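Long-range contacts in ribokinase (Staphylococcus aureus, PDB 3RY7), which phosphorylates D-ribose at O-5 with ATP and magnesium to give D-ribose 5-phosphate: residues 2-6 / 261-265; 56-60 / 76-82; 190-194 / 207-211. One frame throughout, in Å; residues are numbered along the deposited sequence.

Interaction 1 (2-6 / 261-265); sequences TNKVV and VSRLN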
ATOM      1  N   THR A   2      -2.577   7.971 -28.269  1.00 59.38           N
ATOM      2  CA  THR A   2      -1.651   7.011 -27.652  1.00 61.60           C
ATOM      3  C   THR A   2      -0.310   6.868 -28.384  1.00 46.55           C
ATOM      4  O   THR A   2      -0.266   6.493 -29.553  1.00 44.74           O
ATOM      5  CB  THR A   2      -2.274   5.599 -27.525  1.00 56.96           C
ATOM      6  OG1 THR A   2      -2.526   5.060 -28.832  1.00 62.39           O
ATOM      7  CG2 THR A   2      -3.570   5.658 -26.727  1.00 57.02           C
ATOM      8  N   ASN A   3       0.776   7.146 -27.668  1.00 41.61           N
ATOM      9  CA  ASN A   3       2.129   6.989 -28.191  1.00 34.80           C
ATOM     10  C   ASN A   3       2.566   5.526 -28.310  1.00 35.21           C
ATOM     11  O   ASN A   3       2.174   4.687 -27.505  1.00 35.49           O
ATOM     12  CB  ASN A   3       3.123   7.724 -27.287  1.00 32.89           C
ATOM     13  CG  ASN A   3       2.953   9.222 -27.333  1.00 36.44           C
ATOM     14  OD1 ASN A   3       2.413   9.766 -28.294  1.00 41.49           O
ATOM     15  ND2 ASN A   3       3.417   9.904 -26.290  1.00 36.02           N
ATOM     16  N   LYS A   4       3.375   5.227 -29.321  1.00 35.67           N
ATOM     17  CA  LYS A   4       4.100   3.964 -29.377  1.00 33.81           C
ATOM     18  C   LYS A   4       5.446   4.175 -28.700  1.00 37.55           C
ATOM     19  O   LYS A   4       6.249   5.018 -29.121  1.00 33.90           O
ATOM     20  CB  LYS A   4       4.301   3.491 -30.817  1.00 36.77           C
ATOM     21  CG  LYS A   4       3.083   2.787 -31.410  1.00 44.41           C
ATOM     22  CD  LYS A   4       3.229   2.560 -32.911  1.00 48.83           C
ATOM     23  CE  LYS A   4       3.055   3.863 -33.692  1.00 57.60           C
ATOM     24  NZ  LYS A   4       3.198   3.664 -35.163  1.00 64.56           N
ATOM     25  N   VAL A   5       5.682   3.422 -27.635  1.00 28.49           N
ATOM     26  CA  VAL A   5       6.859   3.626 -26.814  1.00 29.98           C
ATOM     27  C   VAL A   5       7.654   2.321 -26.715  1.00 29.37           C
ATOM     28  O   VAL A   5       7.098   1.273 -26.399  1.00 27.70           O
ATOM     29  CB  VAL A   5       6.469   4.158 -25.402  1.00 31.27           C
ATOM     30  CG1 VAL A   5       7.682   4.300 -24.517  1.00 26.56           C
ATOM     31  CG2 VAL A   5       5.719   5.489 -25.510  1.00 28.16           C
ATOM     32  N   VAL A   6       8.945   2.387 -27.032  1.00 23.80           N
ATOM     33  CA  VAL A   6       9.854   1.282 -26.765  1.00 23.10           C
ATOM     34  C   VAL A   6      10.729   1.698 -25.619  1.00 22.24           C
ATOM     35  O   VAL A   6      11.320   2.777 -25.647  1.00 24.26           O
ATOM     36  CB  VAL A   6      10.773   0.952 -27.978  1.00 28.45           C
ATOM     37  CG1 VAL A   6      11.864  -0.027 -27.573  1.00 25.19           C
ATOM     38  CG2 VAL A   6       9.960   0.393 -29.137  1.00 37.03           C
ATOM     39  N   VAL A 261       6.543  10.544 -20.990  1.00 30.76           N
ATOM     40  CA  VAL A 261       6.631  10.049 -22.361  1.00 27.17           C
ATOM     41  C   VAL A 261       5.280   9.583 -22.937  1.00 31.76           C
ATOM     42  O   VAL A 261       5.023   9.758 -24.135  1.00 28.37           O
ATOM     43  CB  VAL A 261       7.694   8.932 -22.483  1.00 27.92           C
ATOM     44  CG1 VAL A 261       7.664   8.315 -23.863  1.00 26.16           C
ATOM     45  CG2 VAL A 261       9.061   9.501 -22.183  1.00 23.67           C
ATOM     46  N   SER A 262       4.418   9.002 -22.098  1.00 25.97           N
ATOM     47  CA  SER A 262       3.092   8.571 -22.556  1.00 28.34           C
ATOM     48  C   SER A 262       2.243   9.756 -23.055  1.00 31.71           C
ATOM     49  O   SER A 262       1.389   9.611 -23.935  1.00 33.51           O
ATOM     50  CB  SER A 262       2.340   7.839 -21.429  1.00 33.13           C
ATOM     51  OG  SER A 262       1.926   8.728 -20.393  1.00 26.74           O
ATOM     52  N   ARG A 263       2.509  10.925 -22.488  1.00 32.51           N
ATOM     53  CA  ARG A 263       1.683  12.107 -22.685  1.00 37.56           C
ATOM     54  C   ARG A 263       2.259  13.068 -23.740  1.00 38.75           C
ATOM     55  O   ARG A 263       1.519  13.851 -24.345  1.00 40.31           O
ATOM     56  CB  ARG A 263       1.512  12.819 -21.335  1.00 31.46           C
ATOM     57  CG  ARG A 263       0.828  14.175 -21.388  1.00 42.57           C
ATOM     58  CD  ARG A 263      -0.495  14.089 -22.127  1.00 48.29           C
ATOM     59  NE  ARG A 263      -1.465  13.246 -21.439  1.00 51.52           N
ATOM     60  CZ  ARG A 263      -2.413  13.711 -20.626  1.00 62.24           C
ATOM     61  NH1 ARG A 263      -2.513  15.020 -20.391  1.00 51.53           N
ATOM     62  NH2 ARG A 263      -3.264  12.863 -20.051  1.00 60.48           N
ATOM     63  N   LEU A 264       3.570  12.995 -23.966  1.00 36.02           N
ATOM     64  CA  LEU A 264       4.256  13.905 -24.889  1.00 35.66           C
ATOM     65  C   LEU A 264       3.778  13.741 -26.320  1.00 37.60           C
ATOM     66  O   LEU A 264       3.764  12.628 -26.850  1.00 37.31           O
ATOM     67  CB  LEU A 264       5.758  13.647 -24.874  1.00 32.96           C
ATOM     68  CG  LEU A 264       6.686  14.843 -24.670  1.00 37.71           C
ATOM     69  CD1 LEU A 264       8.053  14.531 -25.248  1.00 22.49           C
ATOM     70  CD2 LEU A 264       6.126  16.131 -25.258  1.00 33.39           C
ATOM     71  N   ASN A 265       3.392  14.845 -26.952  1.00 38.97           N
ATOM     72  CA  ASN A 265       3.091  14.815 -28.382  1.00 37.04           C
ATOM     73  C   ASN A 265       4.392  14.705 -29.156  1.00 39.11           C
ATOM     74  O   ASN A 265       5.442  15.141 -28.670  1.00 33.56           O
ATOM     75  CB  ASN A 265       2.323  16.071 -28.812  1.00 44.38           C
ATOM     76  CG  ASN A 265       0.901  16.090 -28.294  1.00 47.95           C
ATOM     77  OD1 ASN A 265       0.347  15.049 -27.921  1.00 50.77           O
ATOM     78  ND2 ASN A 265       0.293  17.275 -28.273  1.00 45.87           N
TER
HETATM   79  O   HOH W   1       0.297   7.388 -24.655  1.00 34.13           O
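N3 and S262 make the closest backbone approach of residues 2-6 and 261-265, with their CA atoms 5.9 Å apart. Residues 2-6 are the N-terminal end of the chain as it enters strand 4-8. Residues 261-265 are the last turn of helix 252-263 and the loop that follows. L264 is the first residue to leave helical backbone angles.

N3 carries the polar half of the contact. Its CG lies anti to its own carbonyl carbon (chi1 -68°), which sends the amide across to the helix end. The amide nitrogen grips two carbonyls. N3 ND2 donates to V261 O over 2.7 Å, and V261 O lies in the plane of the amide. N3 ND2 also donates to L264 O over 2.8 Å. The shorter bond is the more bent, 139° at the hydrogen against 153°. L264 O sits slightly out of the amide plane. Two bonds on one nitrogen fix the rotation of the amide and hold one carbonyl of the last helical turn and one just past it.

A water adds a third bridge. It accepts from N3 N at 3.1 Å and donates to S262 O at 2.6 Å.

The apolar half lies deeper. V5 CG2 meets V261 CG1 at 3.8 Å, and V5 CG1 is only a little farther from the same methyl.

The S262 hydroxyl turns back into its own helix, to A259 O. Beyond the contact, N3, V261 and L264 all touch F136 of strand 136-140. S262 packs on F277 and L264 on L271, both in helix 271-283. The C-terminal end of helix 252-263 is thus set against the central sheet at strands 4-8 and 136-140, with helix 271-283 beside it.

Interaction 2 (56-60 / 76-82); sequences DTTFI and FKVAHID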
ATOM      1  N   ASP A  56       1.308   2.366 -26.185  1.00 34.07           N
ATOM      2  CA  ASP A  56       1.618   1.120 -26.872  1.00 40.16           C
ATOM      3  C   ASP A  56       3.056   0.751 -26.523  1.00 40.09           C
ATOM      4  O   ASP A  56       3.997   1.296 -27.121  1.00 35.73           O
ATOM      5  CB  ASP A  56       1.540   1.355 -28.379  1.00 52.72           C
ATOM      6  CG  ASP A  56       0.471   0.529 -29.056  1.00 62.52           C
ATOM      7  OD1 ASP A  56       0.845  -0.386 -29.825  1.00 56.71           O
ATOM      8  OD2 ASP A  56      -0.731   0.814 -28.842  1.00 67.25           O
ATOM      9  N   THR A  57       3.240  -0.160 -25.570  1.00 35.93           N
ATOM     10  CA  THR A  57       4.579  -0.405 -25.026  1.00 32.65           C
ATOM     11  C   THR A  57       5.254  -1.720 -25.426  1.00 31.07           C
ATOM     12  O   THR A  57       4.643  -2.788 -25.407  1.00 30.33           O
ATOM     13  CB  THR A  57       4.578  -0.331 -23.500  1.00 33.74           C
ATOM     14  OG1 THR A  57       3.821   0.805 -23.079  1.00 32.60           O
ATOM     15  CG2 THR A  57       6.026  -0.253 -22.962  1.00 25.56           C
ATOM     16  N   THR A  58       6.535  -1.609 -25.767  1.00 31.19           N
ATOM     17  CA  THR A  58       7.399  -2.747 -26.032  1.00 27.72           C
ATOM     18  C   THR A  58       8.640  -2.556 -25.171  1.00 29.25           C
ATOM     19  O   THR A  58       9.157  -1.441 -25.060  1.00 28.54           O
ATOM     20  CB  THR A  58       7.798  -2.791 -27.513  1.00 33.37           C
ATOM     21  OG1 THR A  58       6.614  -2.870 -28.312  1.00 32.86           O
ATOM     22  CG2 THR A  58       8.687  -3.984 -27.809  1.00 31.97           C
ATOM     23  N   PHE A  59       9.099  -3.628 -24.531  1.00 28.51           N
ATOM     24  CA  PHE A  59      10.223  -3.547 -23.596  1.00 20.97           C
ATOM     25  C   PHE A  59      11.340  -4.467 -24.053  1.00 23.65           C
ATOM     26  O   PHE A  59      11.148  -5.673 -24.175  1.00 26.75           O
ATOM     27  CB  PHE A  59       9.769  -3.923 -22.180  1.00 21.03           C
ATOM     28  CG  PHE A  59      10.821  -3.744 -21.116  1.00 22.62           C
ATOM     29  CD1 PHE A  59      11.827  -2.802 -21.252  1.00 20.37           C
ATOM     30  CD2 PHE A  59      10.791  -4.510 -19.959  1.00 19.55           C
ATOM     31  CE1 PHE A  59      12.786  -2.630 -20.256  1.00 19.73           C
ATOM     32  CE2 PHE A  59      11.741  -4.342 -18.970  1.00 16.57           C
ATOM     33  CZ  PHE A  59      12.739  -3.406 -19.111  1.00 19.55           C
ATOM     34  N   ILE A  60      12.496  -3.879 -24.336  1.00 21.34           N
ATOM     35  CA  ILE A  60      13.681  -4.621 -24.707  1.00 21.56           C
ATOM     36  C   ILE A  60      14.535  -4.713 -23.463  1.00 20.36           C
ATOM     37  O   ILE A  60      15.047  -3.712 -22.968  1.00 19.16           O
ATOM     38  CB  ILE A  60      14.482  -3.921 -25.814  1.00 18.23           C
ATOM     39  CG1 ILE A  60      13.635  -3.711 -27.073  1.00 22.14           C
ATOM     40  CG2 ILE A  60      15.693  -4.727 -26.168  1.00 20.89           C
ATOM     41  CD1 ILE A  60      14.337  -2.835 -28.126  1.00 16.31           C
ATOM     42  N   PHE A  76       4.447  -7.968 -16.703  1.00 31.07           N
ATOM     43  CA  PHE A  76       4.566  -7.312 -17.999  1.00 32.94           C
ATOM     44  C   PHE A  76       3.353  -7.679 -18.852  1.00 34.58           C
ATOM     45  O   PHE A  76       2.717  -6.809 -19.461  1.00 31.50           O
ATOM     46  CB  PHE A  76       5.858  -7.708 -18.729  1.00 26.29           C
ATOM     47  CG  PHE A  76       7.120  -7.157 -18.100  1.00 27.82           C
ATOM     48  CD1 PHE A  76       7.073  -6.076 -17.234  1.00 22.88           C
ATOM     49  CD2 PHE A  76       8.357  -7.708 -18.400  1.00 24.15           C
ATOM     50  CE1 PHE A  76       8.233  -5.570 -16.670  1.00 24.47           C
ATOM     51  CE2 PHE A  76       9.528  -7.201 -17.842  1.00 21.62           C
ATOM     52  CZ  PHE A  76       9.467  -6.130 -16.979  1.00 22.86           C
ATOM     53  N   LYS A  77       3.034  -8.971 -18.884  1.00 35.28           N
ATOM     54  CA  LYS A  77       1.924  -9.465 -19.692  1.00 36.32           C
ATOM     55  C   LYS A  77       0.581  -8.872 -19.243  1.00 38.50           C
ATOM     56  O   LYS A  77      -0.226  -8.445 -20.069  1.00 38.72           O
ATOM     57  CB  LYS A  77       1.876 -11.001 -19.680  1.00 45.60           C
ATOM     58  CG  LYS A  77       0.551 -11.580 -20.191  0.49 47.54           C
ATOM     59  CD  LYS A  77       0.328 -13.022 -19.736  0.88 54.32           C
ATOM     60  CE  LYS A  77      -1.167 -13.350 -19.620  0.58 60.38           C
ATOM     61  NZ  LYS A  77      -1.846 -12.587 -18.512  1.00 61.00           N
ATOM     62  N   VAL A  78       0.345  -8.844 -17.939  1.00 30.37           N
ATOM     63  CA  VAL A  78      -0.862  -8.226 -17.405  1.00 32.06           C
ATOM     64  C   VAL A  78      -0.977  -6.765 -17.833  1.00 38.85           C
ATOM     65  O   VAL A  78      -2.079  -6.243 -18.011  1.00 37.41           O
ATOM     66  CB  VAL A  78      -0.906  -8.307 -15.869  1.00 37.61           C
ATOM     67  CG1 VAL A  78      -1.800  -7.217 -15.289  1.00 37.90           C
ATOM     68  CG2 VAL A  78      -1.376  -9.701 -15.431  1.00 38.70           C
ATOM     69  N   ALA A  79       0.161  -6.102 -18.004  1.00 35.74           N
ATOM     70  CA  ALA A  79       0.148  -4.698 -18.403  1.00 37.40           C
ATOM     71  C   ALA A  79       0.065  -4.532 -19.921  1.00 35.70           C
ATOM     72  O   ALA A  79       0.010  -3.422 -20.430  1.00 41.66           O
ATOM     73  CB  ALA A  79       1.358  -3.974 -17.840  1.00 31.81           C
ATOM     74  N   HIS A  80       0.046  -5.649 -20.632  1.00 36.88           N
ATOM     75  CA  HIS A  80      -0.008  -5.644 -22.093  1.00 42.48           C
ATOM     76  C   HIS A  80       1.247  -5.071 -22.755  1.00 42.10           C
ATOM     77  O   HIS A  80       1.202  -4.504 -23.858  1.00 40.78           O
ATOM     78  CB  HIS A  80      -1.290  -4.972 -22.600  1.00 46.53           C
ATOM     79  CG  HIS A  80      -2.532  -5.739 -22.266  1.00 51.05           C
ATOM     80  ND1 HIS A  80      -3.384  -5.374 -21.243  1.00 58.83           N
ATOM     81  CD2 HIS A  80      -3.044  -6.879 -22.790  1.00 55.48           C
ATOM     82  CE1 HIS A  80      -4.375  -6.243 -21.165  1.00 54.86           C
ATOM     83  NE2 HIS A  80      -4.192  -7.168 -22.092  1.00 54.52           N
ATOM     84  N   ILE A  81       2.377  -5.243 -22.082  1.00 33.90           N
ATOM     85  CA  ILE A  81       3.653  -4.896 -22.671  1.00 32.01           C
ATOM     86  C   ILE A  81       4.052  -5.992 -23.640  1.00 36.35           C
ATOM     87  O   ILE A  81       4.009  -7.172 -23.295  1.00 39.38           O
ATOM     88  CB  ILE A  81       4.717  -4.767 -21.602  1.00 30.54           C
ATOM     89  CG1 ILE A  81       4.389  -3.585 -20.680  1.00 33.22           C
ATOM     90  CG2 ILE A  81       6.087  -4.611 -22.251  1.00 26.40           C
ATOM     91  CD1 ILE A  81       5.096  -3.623 -19.323  1.00 23.65           C
ATOM     92  N   ASP A  82       4.421  -5.615 -24.859  1.00 30.30           N
ATOM     93  CA  ASP A  82       4.844  -6.606 -25.844  1.00 34.67           C
ATOM     94  C   ASP A  82       6.206  -7.142 -25.412  1.00 33.85           C
ATOM     95  O   ASP A  82       7.168  -6.389 -25.286  1.00 29.97           O
ATOM     96  CB  ASP A  82       4.880  -6.005 -27.257  1.00 31.63           C
ATOM     97  CG  ASP A  82       5.405  -6.982 -28.315  1.00 38.56           C
ATOM     98  OD1 ASP A  82       5.495  -6.598 -29.499  1.00 43.23           O
ATOM     99  OD2 ASP A  82       5.729  -8.133 -27.979  1.00 37.42           O
TER
HETATM  100  O   HOH W   2       1.235  -1.597 -24.120  1.00 33.48           O
HETATM  101  O   HOH W   3       6.510  -4.151 -30.730  1.00 47.57           O
HETATM  102  O   HOH W   4       9.658  -7.118 -25.975  1.00 28.75           O
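F59 turns its ring edge to the face of F76 in an offset edge-to-face pair, with centroids 5.3 Å apart and planes at 88°. F76 CZ comes to F59 CE2 at 3.5 Å, and F76 CE2 lies in the plane of the F59 ring. The rings join the start and middle of a beta-alpha-beta unit, made of strand 56-64, helix 70-78 and strand 87-89.

On the F59 side, CG is anti to the backbone N (chi1 -174°), which aims the ring at the helix. I81 CG2 packs on F59 CB at 3.7 Å. A47 touches F59 and A44 touches F76, so helix 42-52 borders the pair.

Helix 70-78 ends in a Schellman motif at H80, whose phi is positive. The chain then meets the strand in a single parallel bridge, T58 with D82. D82 N donates to T57 O at 2.9 Å, nearly straight. F59 N to D82 O is weak at 3.5 Å.

The side chains of T58 and D82 run alongside each other, with T58 OG1 near D82 CB. One water links T58 OG1 and D82 OD1, while D82 OD2 bonds to S84. A second water donates to both F59 O and D82 O, at 2.7 Å each.

Interaction 3 (190-194 / 207-211); sequences AELLS and NANYF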
ATOM      1  N   ALA A 190      22.661  15.866 -13.821  1.00 35.80           N
ATOM      2  CA  ALA A 190      22.928  17.067 -14.603  1.00 31.57           C
ATOM      3  C   ALA A 190      24.352  17.571 -14.370  1.00 37.27           C
ATOM      4  O   ALA A 190      25.101  17.810 -15.325  1.00 35.58           O
ATOM      5  CB  ALA A 190      21.924  18.141 -14.273  1.00 27.31           C
ATOM      6  N   GLU A 191      24.705  17.732 -13.122  1.00 35.56           N
ATOM      7  CA  GLU A 191      26.028  18.288 -12.734  0.52 38.08           C
ATOM      8  C   GLU A 191      27.205  17.415 -13.112  1.00 40.46           C
ATOM      9  O   GLU A 191      28.259  17.911 -13.364  1.00 41.70           O
ATOM     10  CB  GLU A 191      26.108  18.526 -11.227  0.52 39.12           C
ATOM     11  CG  GLU A 191      24.904  19.228 -10.662  0.52 39.27           C
ATOM     12  CD  GLU A 191      24.898  19.258  -9.142  0.52 39.56           C
ATOM     13  OE1 GLU A 191      25.993  19.067  -8.528  0.52 44.08           O
ATOM     14  OE2 GLU A 191      23.792  19.476  -8.579  0.52 30.91           O
ATOM     15  N   LEU A 192      27.031  16.116 -13.148  1.00 40.51           N
ATOM     16  CA  LEU A 192      28.097  15.216 -13.570  1.00 41.32           C
ATOM     17  C   LEU A 192      28.329  15.353 -15.074  1.00 41.43           C
ATOM     18  O   LEU A 192      29.454  15.206 -15.563  1.00 42.23           O
ATOM     19  CB  LEU A 192      27.768  13.764 -13.210  1.00 39.58           C
ATOM     20  CG  LEU A 192      28.723  12.737 -13.823  1.00 51.68           C
ATOM     21  CD1 LEU A 192      30.161  12.950 -13.333  1.00 48.66           C
ATOM     22  CD2 LEU A 192      28.257  11.316 -13.541  1.00 45.22           C
ATOM     23  N   LEU A 193      27.257  15.628 -15.808  1.00 40.77           N
ATOM     24  CA  LEU A 193      27.357  15.740 -17.254  1.00 39.85           C
ATOM     25  C   LEU A 193      27.808  17.145 -17.691  1.00 42.50           C
ATOM     26  O   LEU A 193      28.641  17.281 -18.590  1.00 46.50           O
ATOM     27  CB  LEU A 193      26.024  15.365 -17.911  1.00 39.22           C
ATOM     28  CG  LEU A 193      25.524  13.922 -17.733  1.00 39.23           C
ATOM     29  CD1 LEU A 193      24.231  13.695 -18.502  1.00 30.78           C
ATOM     30  CD2 LEU A 193      26.582  12.919 -18.172  1.00 40.79           C
ATOM     31  N   SER A 194      27.264  18.179 -17.050  1.00 40.81           N
ATOM     32  CA  SER A 194      27.551  19.561 -17.430  1.00 39.54           C
ATOM     33  C   SER A 194      28.777  20.127 -16.719  1.00 46.94           C
ATOM     34  O   SER A 194      29.438  21.027 -17.235  1.00 45.15           O
ATOM     35  CB  SER A 194      26.363  20.453 -17.100  1.00 36.47           C
ATOM     36  OG  SER A 194      26.299  20.655 -15.707  1.00 36.07           O
ATOM     37  N   ASN A 207      22.912  24.824 -17.141  1.00 31.93           N
ATOM     38  CA  ASN A 207      22.845  23.394 -17.464  1.00 38.10           C
ATOM     39  C   ASN A 207      22.152  23.145 -18.799  1.00 32.76           C
ATOM     40  O   ASN A 207      22.741  22.563 -19.713  1.00 33.13           O
ATOM     41  CB  ASN A 207      22.150  22.615 -16.329  1.00 35.35           C
ATOM     42  CG  ASN A 207      23.134  22.087 -15.312  1.00 35.38           C
ATOM     43  OD1 ASN A 207      23.453  22.751 -14.322  1.00 44.56           O
ATOM     44  ND2 ASN A 207      23.654  20.904 -15.573  1.00 31.44           N
ATOM     45  N   ALA A 208      20.917  23.620 -18.918  1.00 28.84           N
ATOM     46  CA  ALA A 208      20.201  23.538 -20.183  1.00 30.62           C
ATOM     47  C   ALA A 208      21.085  23.971 -21.358  1.00 36.65           C
ATOM     48  O   ALA A 208      21.152  23.294 -22.380  1.00 31.00           O
ATOM     49  CB  ALA A 208      18.940  24.366 -20.131  1.00 30.48           C
ATOM     50  N   ASN A 209      21.769  25.101 -21.202  1.00 37.27           N
ATOM     51  CA  ASN A 209      22.561  25.664 -22.289  1.00 37.21           C
ATOM     52  C   ASN A 209      23.701  24.751 -22.688  1.00 36.30           C
ATOM     53  O   ASN A 209      24.059  24.654 -23.870  1.00 38.45           O
ATOM     54  CB  ASN A 209      23.081  27.060 -21.929  1.00 42.40           C
ATOM     55  CG  ASN A 209      22.044  28.142 -22.186  1.00 45.11           C
ATOM     56  OD1 ASN A 209      21.228  28.026 -23.101  1.00 43.10           O
ATOM     57  ND2 ASN A 209      22.076  29.202 -21.382  1.00 50.47           N
ATOM     58  N   TYR A 210      24.272  24.078 -21.698  1.00 37.95           N
ATOM     59  CA  TYR A 210      25.264  23.065 -21.985  1.00 34.65           C
ATOM     60  C   TYR A 210      24.658  21.982 -22.869  1.00 39.37           C
ATOM     61  O   TYR A 210      25.209  21.668 -23.928  1.00 34.85           O
ATOM     62  CB  TYR A 210      25.825  22.430 -20.717  1.00 37.58           C
ATOM     63  CG  TYR A 210      26.622  21.206 -21.072  1.00 38.38           C
ATOM     64  CD1 TYR A 210      26.083  19.935 -20.914  1.00 40.87           C
ATOM     65  CD2 TYR A 210      27.891  21.320 -21.636  1.00 44.65           C
ATOM     66  CE1 TYR A 210      26.799  18.810 -21.262  1.00 40.10           C
ATOM     67  CE2 TYR A 210      28.619  20.197 -21.999  1.00 44.99           C
ATOM     68  CZ  TYR A 210      28.068  18.942 -21.806  1.00 45.72           C
ATOM     69  OH  TYR A 210      28.773  17.813 -22.161  1.00 46.19           O
ATOM     70  N   PHE A 211      23.521  21.418 -22.451  1.00 34.22           N
ATOM     71  CA  PHE A 211      22.911  20.326 -23.224  1.00 36.65           C
ATOM     72  C   PHE A 211      22.476  20.751 -24.624  1.00 29.45           C
ATOM     73  O   PHE A 211      22.716  20.034 -25.595  1.00 29.22           O
ATOM     74  CB  PHE A 211      21.775  19.614 -22.457  1.00 25.53           C
ATOM     75  CG  PHE A 211      22.256  18.915 -21.217  1.00 28.71           C
ATOM     76  CD1 PHE A 211      23.186  17.894 -21.306  1.00 33.70           C
ATOM     77  CD2 PHE A 211      21.829  19.312 -19.968  1.00 29.24           C
ATOM     78  CE1 PHE A 211      23.660  17.266 -20.181  1.00 32.29           C
ATOM     79  CE2 PHE A 211      22.302  18.689 -18.837  1.00 37.18           C
ATOM     80  CZ  PHE A 211      23.222  17.657 -18.945  1.00 32.67           C
TER
HETATM   81  O   HOH W   5      28.485  15.462 -21.038  1.00 48.92           O
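N207 opens residues 207-211 and lies against S194, the two CA atoms being 6.1 Å apart. Here helix 201-213 comes up to the C-terminal turn of helix 187-194. The axes of the two short segments, 190-194 and 207-211, pass 10.1 Å from each other, with 51° between their directions. The side-chain amide of N207 reaches over to the S194 hydroxyl and the A190 methyl. It also touches I196 and I221. The S194 hydroxyl is engaged at the end of its own helix. S194 OG donates to A190 O at 3.1 Å from well above the carbonyl plane, and it is bonded to I196 N just beyond the helix. A190 O also takes S194 N, so two donors hold it.

One turn on, Y210 lays a ring face over the backbone of S194. S194 CA stands 4.1 Å from the ring centroid and 21° off the normal, a CH-pi contact. CG of Y210 is anti to its backbone N (chi1 168°), and this carries the ring across to the other helix. The phenol end lies near the carbonyl of L193. A water joins them, 2.6 Å from Y210 OH and 3.1 Å from L193 O.

F211 follows on the buried side. Its ring edge meets L193, with F211 CZ 3.8 Å from L193 CB. The L193 side chain runs roughly perpendicular to that of F211. Y210 CD1 lies over the rim of one F211 face, so the two rings are in contact. L193 and F211 both reach I183, and F211 also touches V219.

These residues place the helix pair on the sheet beside strands 182-183 and 218-222. Those strands are parallel neighbours, and the two helices form the connection between them. Such crossovers build the large alpha/beta domain of the ribokinase fold.

Overall arrangement
Interactions 1 and 2 adjoin each other, with centres about 13 Å apart. Their strands 4-8 and 56-64 are neighbours in the large sheet, joined by probable hydrogen bonds V5 N to D56 O and N3 O to D56 N, both 2.8 Å. Interaction 3 stands apart, about 15 Å from interaction 1 and about 20 Å from interaction 2 between nearest atoms. It lies across the chain centre from interaction 2. Between side chains, F76 of interaction 2 is about 4 Å from A44 of the likely ribose site, A190 of interaction 3 about 6 Å from N186 of the likely ATP site, and V261 of interaction 1 about 11 Å from D254, the likely proton acceptor.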